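Local coordinates for protein ZmpA Glycopeptidase (Clostridium perfringens, PDB 6XSX) that is the M60 metallopeptidase module of a larger multidomain glycopeptidase and probably cleaves the protein backbone of glycosylated substrates, at residues 274-286 with 299-311. Numbering follows the deposited sequence.
Sequences DTGWGFMHEMGHN and NNMLPLHFERIKG. With EDO (1,2-ethanediol), chain H.
W277, M280 and G284 of helix 277-286 pack on L302, P303 and F306 of helix 301-309. The first helix carries H281, E282 and H285, an HExxH pattern consistent with the zinc-binding motif of M60 peptidases. No metal is bound to it here. The helices run roughly antiparallel, 139° between their directions and 7.8 Å apart at closest approach.

Apolar and aromatic contacts make up most of the interface. P303 lies over one face of the W277 indole, its CG 3.8 Å from the centroid of the six-membered ring. L304 CD2 and the E307 carboxylate sit at the edge of the same ring. W277 has CG anti to the backbone N (chi1 -177°), which swings the indole over to P303. M280 makes a Met-aromatic contact, with SD over the face of the F306 ring, 4.4 Å from its centroid. G284 has no side chain, and L302 CD2 comes to 3.4 Å from its backbone N. The N299 amide lies against the G284 carbonyl without bonding to it; its ND2 bonds instead to D288 O.

Polar contacts gather at the start of helix 277-286. D274 OD1 accepts from G276 N in an Asx turn, just before the helix. Water 1 donates to both T275 O and P303 O. Water 2 accepts weakly from W277 N and donates to E307 OE2, which also forms a salt bridge with R318, while E307 OE1 accepts from N315 N. K310 bends at chi3 and chi4 back over the last helical turn. Its NZ donates to F306 O, weakly to T275 O, and to T275 OG1 at 2.9 Å.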
loop_
_atom_site.group_PDB
_atom_site.type_symbol
_atom_site.label_atom_id
_atom_site.label_comp_id
_atom_site.label_asym_id
_atom_site.label_seq_id
_atom_site.Cartn_x
_atom_site.Cartn_y
_atom_site.Cartn_z
ATOM N N ASP A 274 -5.880 -6.945 7.164
ATOM C CA ASP A 274 -6.312 -7.111 5.786
ATOM C C ASP A 274 -5.276 -6.493 4.852
ATOM O O ASP A 274 -4.891 -5.348 5.054
ATOM C CB ASP A 274 -7.669 -6.421 5.613
ATOM C CG ASP A 274 -8.314 -6.603 4.248
ATOM O OD1 ASP A 274 -7.774 -6.064 3.258
ATOM O OD2 ASP A 274 -9.364 -7.262 4.188
ATOM N N THR A 275 -4.839 -7.235 3.823
ATOM C CA THR A 275 -3.949 -6.652 2.827
ATOM C C THR A 275 -4.626 -6.569 1.459
ATOM O O THR A 275 -3.946 -6.567 0.431
ATOM C CB THR A 275 -2.603 -7.382 2.723
ATOM O OG1 THR A 275 -2.841 -8.765 2.476
ATOM C CG2 THR A 275 -1.730 -7.216 3.946
ATOM N N GLY A 276 -5.963 -6.521 1.456
ATOM C CA GLY A 276 -6.723 -6.329 0.233
ATOM C C GLY A 276 -6.620 -4.887 -0.260
ATOM O O GLY A 276 -5.990 -4.043 0.391
ATOM N N TRP A 277 -7.272 -4.618 -1.403
ATOM C CA TRP A 277 -7.090 -3.378 -2.150
ATOM C C TRP A 277 -7.334 -2.139 -1.281
ATOM O O TRP A 277 -6.516 -1.218 -1.267
ATOM C CB TRP A 277 -7.952 -3.358 -3.420
ATOM C CG TRP A 277 -7.709 -2.119 -4.228
ATOM C CD1 TRP A 277 -8.302 -0.904 -4.048
ATOM C CD2 TRP A 277 -6.741 -1.941 -5.278
ATOM N NE1 TRP A 277 -7.783 0.012 -4.921
ATOM C CE2 TRP A 277 -6.827 -0.594 -5.694
ATOM C CE3 TRP A 277 -5.825 -2.785 -5.921
ATOM C CZ2 TRP A 277 -6.039 -0.072 -6.724
ATOM C CZ3 TRP A 277 -5.052 -2.272 -6.939
ATOM C CH2 TRP A 277 -5.160 -0.936 -7.335
ATOM N N GLY A 278 -8.491 -2.090 -0.606
ATOM C CA GLY A 278 -8.869 -0.960 0.234
ATOM C C GLY A 278 -7.750 -0.498 1.172
ATOM O O GLY A 278 -7.365 0.666 1.138
ATOM N N PHE A 279 -7.208 -1.415 1.988
ATOM C CA PHE A 279 -6.200 -1.049 2.976
ATOM C C PHE A 279 -4.884 -0.654 2.316
ATOM O O PHE A 279 -4.286 0.354 2.691
ATOM C CB PHE A 279 -5.987 -2.162 4.005
ATOM C CG PHE A 279 -6.991 -2.138 5.131
ATOM C CD1 PHE A 279 -6.767 -1.368 6.264
ATOM C CD2 PHE A 279 -8.181 -2.846 5.032
ATOM C CE1 PHE A 279 -7.698 -1.329 7.294
ATOM C CE2 PHE A 279 -9.110 -2.809 6.062
ATOM C CZ PHE A 279 -8.869 -2.046 7.188
ATOM N N MET A 280 -4.432 -1.455 1.343
ATOM C CA MET A 280 -3.092 -1.291 0.804
ATOM C C MET A 280 -3.025 -0.095 -0.146
ATOM O O MET A 280 -1.978 0.531 -0.284
ATOM C CB MET A 280 -2.602 -2.579 0.137
ATOM C CG MET A 280 -2.493 -3.725 1.130
ATOM S SD MET A 280 -1.526 -3.253 2.606
ATOM C CE MET A 280 0.101 -3.096 1.884
ATOM N N HIS A 281 -4.164 0.263 -0.746
ATOM C CA HIS A 281 -4.228 1.464 -1.565
ATOM C C HIS A 281 -3.909 2.690 -0.712
ATOM O O HIS A 281 -3.191 3.577 -1.158
ATOM C CB HIS A 281 -5.584 1.559 -2.278
ATOM C CG HIS A 281 -5.852 2.872 -2.938
ATOM N ND1 HIS A 281 -5.502 3.127 -4.255
ATOM C CD2 HIS A 281 -6.439 3.999 -2.474
ATOM C CE1 HIS A 281 -5.857 4.356 -4.573
ATOM N NE2 HIS A 281 -6.440 4.917 -3.493
ATOM N N GLU A 282 -4.427 2.718 0.523
ATOM C CA GLU A 282 -4.163 3.822 1.437
ATOM C C GLU A 282 -2.704 3.835 1.874
ATOM O O GLU A 282 -2.108 4.900 1.973
ATOM C CB GLU A 282 -5.073 3.781 2.666
ATOM C CG GLU A 282 -6.551 3.872 2.322
ATOM C CD GLU A 282 -6.913 4.905 1.268
ATOM O OE1 GLU A 282 -6.346 6.007 1.308
ATOM O OE2 GLU A 282 -7.755 4.595 0.393
ATOM N N MET A 283 -2.136 2.661 2.165
ATOM C CA MET A 283 -0.739 2.637 2.568
ATOM C C MET A 283 0.112 3.149 1.400
ATOM O O MET A 283 1.066 3.902 1.607
ATOM C CB MET A 283 -0.293 1.229 2.983
ATOM C CG MET A 283 1.166 1.162 3.405
ATOM S SD MET A 283 1.566 -0.344 4.340
ATOM C CE MET A 283 0.647 -0.031 5.849
ATOM N N GLY A 284 -0.279 2.765 0.174
ATOM C CA GLY A 284 0.368 3.209 -1.054
ATOM C C GLY A 284 0.454 4.732 -1.172
ATOM O O GLY A 284 1.508 5.266 -1.506
ATOM N N HIS A 285 -0.660 5.422 -0.898
ATOM C CA HIS A 285 -0.692 6.877 -0.926
ATOM C C HIS A 285 0.337 7.436 0.051
ATOM O O HIS A 285 0.933 8.467 -0.215
ATOM C CB HIS A 285 -2.053 7.419 -0.468
ATOM C CG HIS A 285 -3.130 7.441 -1.496
ATOM N ND1 HIS A 285 -2.919 7.893 -2.787
ATOM C CD2 HIS A 285 -4.442 7.118 -1.406
ATOM C CE1 HIS A 285 -4.051 7.813 -3.464
ATOM N NE2 HIS A 285 -5.007 7.344 -2.632
ATOM N N ASN A 286 0.503 6.769 1.199
ATOM C CA ASN A 286 1.360 7.277 2.257
ATOM C C ASN A 286 2.832 7.080 1.904
ATOM O O ASN A 286 3.694 7.806 2.402
ATOM C CB ASN A 286 1.005 6.668 3.617
ATOM C CG ASN A 286 -0.075 7.455 4.333
ATOM O OD1 ASN A 286 0.018 8.677 4.449
ATOM N ND2 ASN A 286 -1.096 6.768 4.820
ATOM N N ASN A 299 1.219 4.709 -7.056
ATOM C CA ASN A 299 0.980 4.197 -5.712
ATOM C C ASN A 299 0.162 2.900 -5.747
ATOM O O ASN A 299 0.140 2.143 -4.775
ATOM C CB ASN A 299 0.498 5.288 -4.748
ATOM C CG ASN A 299 1.604 6.250 -4.349
ATOM O OD1 ASN A 299 2.783 5.985 -4.585
ATOM N ND2 ASN A 299 1.247 7.368 -3.731
ATOM N N ASN A 300 -0.478 2.635 -6.887
ATOM C CA ASN A 300 -1.267 1.434 -7.099
ATOM C C ASN A 300 -0.379 0.192 -7.159
ATOM O O ASN A 300 -0.864 -0.932 -7.072
ATOM C CB ASN A 300 -2.040 1.533 -8.414
ATOM C CG ASN A 300 -3.058 2.650 -8.391
ATOM O OD1 ASN A 300 -3.927 2.675 -7.531
ATOM N ND2 ASN A 300 -2.951 3.578 -9.329
ATOM N N MET A 301 0.919 0.396 -7.377
ATOM C CA MET A 301 1.822 -0.735 -7.487
ATOM C C MET A 301 1.824 -1.504 -6.171
ATOM O O MET A 301 2.055 -2.719 -6.168
ATOM C CB MET A 301 3.247 -0.296 -7.831
ATOM C CG MET A 301 3.400 0.164 -9.271
ATOM S SD MET A 301 3.157 -1.166 -10.512
ATOM C CE MET A 301 4.695 -2.059 -10.312
ATOM N N LEU A 302 1.537 -0.792 -5.064
ATOM C CA LEU A 302 1.582 -1.425 -3.753
ATOM C C LEU A 302 0.409 -2.393 -3.573
ATOM O O LEU A 302 0.632 -3.578 -3.325
ATOM C CB LEU A 302 1.710 -0.406 -2.608
ATOM C CG LEU A 302 1.859 -1.035 -1.218
ATOM C CD1 LEU A 302 3.184 -1.778 -1.078
ATOM C CD2 LEU A 302 1.719 -0.005 -0.107
ATOM N N PRO A 303 -0.874 -1.964 -3.664
ATOM C CA PRO A 303 -1.977 -2.918 -3.543
ATOM C C PRO A 303 -1.902 -4.066 -4.560
ATOM O O PRO A 303 -2.222 -5.202 -4.212
ATOM C CB PRO A 303 -3.239 -2.044 -3.624
ATOM C CG PRO A 303 -2.775 -0.763 -4.308
ATOM C CD PRO A 303 -1.350 -0.578 -3.825
ATOM N N LEU A 304 -1.431 -3.787 -5.791
ATOM C CA LEU A 304 -1.298 -4.836 -6.801
ATOM C C LEU A 304 -0.322 -5.917 -6.329
ATOM O O LEU A 304 -0.598 -7.098 -6.504
ATOM C CB LEU A 304 -0.863 -4.255 -8.152
ATOM C CG LEU A 304 -1.887 -3.383 -8.881
ATOM C CD1 LEU A 304 -1.236 -2.644 -10.043
ATOM C CD2 LEU A 304 -3.073 -4.192 -9.371
ATOM N N HIS A 305 0.799 -5.502 -5.722
ATOM C CA HIS A 305 1.823 -6.415 -5.231
ATOM C C HIS A 305 1.254 -7.323 -4.147
ATOM O O HIS A 305 1.477 -8.541 -4.182
ATOM C CB HIS A 305 3.066 -5.645 -4.760
ATOM C CG HIS A 305 4.101 -6.451 -4.045
ATOM N ND1 HIS A 305 4.888 -7.391 -4.681
ATOM C CD2 HIS A 305 4.518 -6.416 -2.758
ATOM C CE1 HIS A 305 5.746 -7.902 -3.820
ATOM N NE2 HIS A 305 5.524 -7.332 -2.620
ATOM N N PHE A 306 0.496 -6.716 -3.219
ATOM C CA PHE A 306 -0.106 -7.425 -2.104
ATOM C C PHE A 306 -1.142 -8.426 -2.608
ATOM O O PHE A 306 -1.327 -9.471 -1.987
ATOM C CB PHE A 306 -0.561 -6.465 -0.996
ATOM C CG PHE A 306 0.486 -6.254 0.072
ATOM C CD1 PHE A 306 0.611 -7.144 1.130
ATOM C CD2 PHE A 306 1.376 -5.193 -0.000
ATOM C CE1 PHE A 306 1.594 -6.968 2.097
ATOM C CE2 PHE A 306 2.361 -5.016 0.963
ATOM C CZ PHE A 306 2.459 -5.901 2.017
ATOM N N GLU A 307 -1.795 -8.096 -3.732
ATOM C CA GLU A 307 -2.670 -9.034 -4.418
ATOM C C GLU A 307 -1.856 -10.210 -4.961
ATOM O O GLU A 307 -2.204 -11.372 -4.738
ATOM C CB GLU A 307 -3.457 -8.313 -5.514
ATOM C CG GLU A 307 -4.692 -7.621 -4.970
ATOM C CD GLU A 307 -5.428 -6.701 -5.927
ATOM O OE1 GLU A 307 -4.789 -6.194 -6.888
ATOM O OE2 GLU A 307 -6.636 -6.487 -5.699
ATOM N N ARG A 308 -0.756 -9.904 -5.654
ATOM C CA ARG A 308 0.050 -10.941 -6.282
ATOM C C ARG A 308 0.664 -11.873 -5.235
ATOM O O ARG A 308 0.643 -13.088 -5.418
ATOM C CB ARG A 308 1.153 -10.336 -7.154
ATOM C CG ARG A 308 2.112 -11.365 -7.730
ATOM C CD ARG A 308 3.401 -10.694 -8.164
ATOM N NE ARG A 308 4.202 -11.540 -9.039
ATOM C CZ ARG A 308 5.258 -11.142 -9.748
ATOM N NH1 ARG A 308 5.679 -9.887 -9.696
ATOM N NH2 ARG A 308 5.895 -12.012 -10.505
ATOM N N ILE A 309 1.212 -11.319 -4.143
ATOM C CA ILE A 309 1.933 -12.184 -3.217
ATOM C C ILE A 309 0.973 -13.112 -2.474
ATOM O O ILE A 309 1.434 -14.057 -1.853
ATOM C CB ILE A 309 2.869 -11.424 -2.254
ATOM C CG1 ILE A 309 2.098 -10.525 -1.280
ATOM C CG2 ILE A 309 3.940 -10.679 -3.032
ATOM C CD1 ILE A 309 2.975 -9.738 -0.337
ATOM N N LYS A 310 -0.344 -12.863 -2.559
ATOM C CA LYS A 310 -1.329 -13.721 -1.913
ATOM C C LYS A 310 -2.013 -14.636 -2.931
ATOM O O LYS A 310 -2.887 -15.417 -2.563
ATOM C CB LYS A 310 -2.365 -12.890 -1.143
ATOM C CG LYS A 310 -1.879 -12.216 0.140
ATOM C CD LYS A 310 -3.004 -11.707 1.057
ATOM C CE LYS A 310 -4.096 -10.933 0.342
ATOM N NZ LYS A 310 -3.634 -9.615 -0.167
ATOM N N GLY A 311 -1.617 -14.547 -4.211
ATOM C CA GLY A 311 -2.226 -15.345 -5.272
ATOM C C GLY A 311 -3.602 -14.823 -5.691
ATOM O O GLY A 311 -4.389 -15.533 -6.306
HETATM C C1 EDO H . -3.061 -3.210 6.520
HETATM O O1 EDO H . -4.121 -3.794 7.287
HETATM C C2 EDO H . -2.404 -1.976 7.053
HETATM O O2 EDO H . -3.281 -0.896 7.383
HETATM O O HOH W 1 -4.026 -5.139 -1.969
HETATM O O HOH W 2 -7.581 -6.852 -3.087
#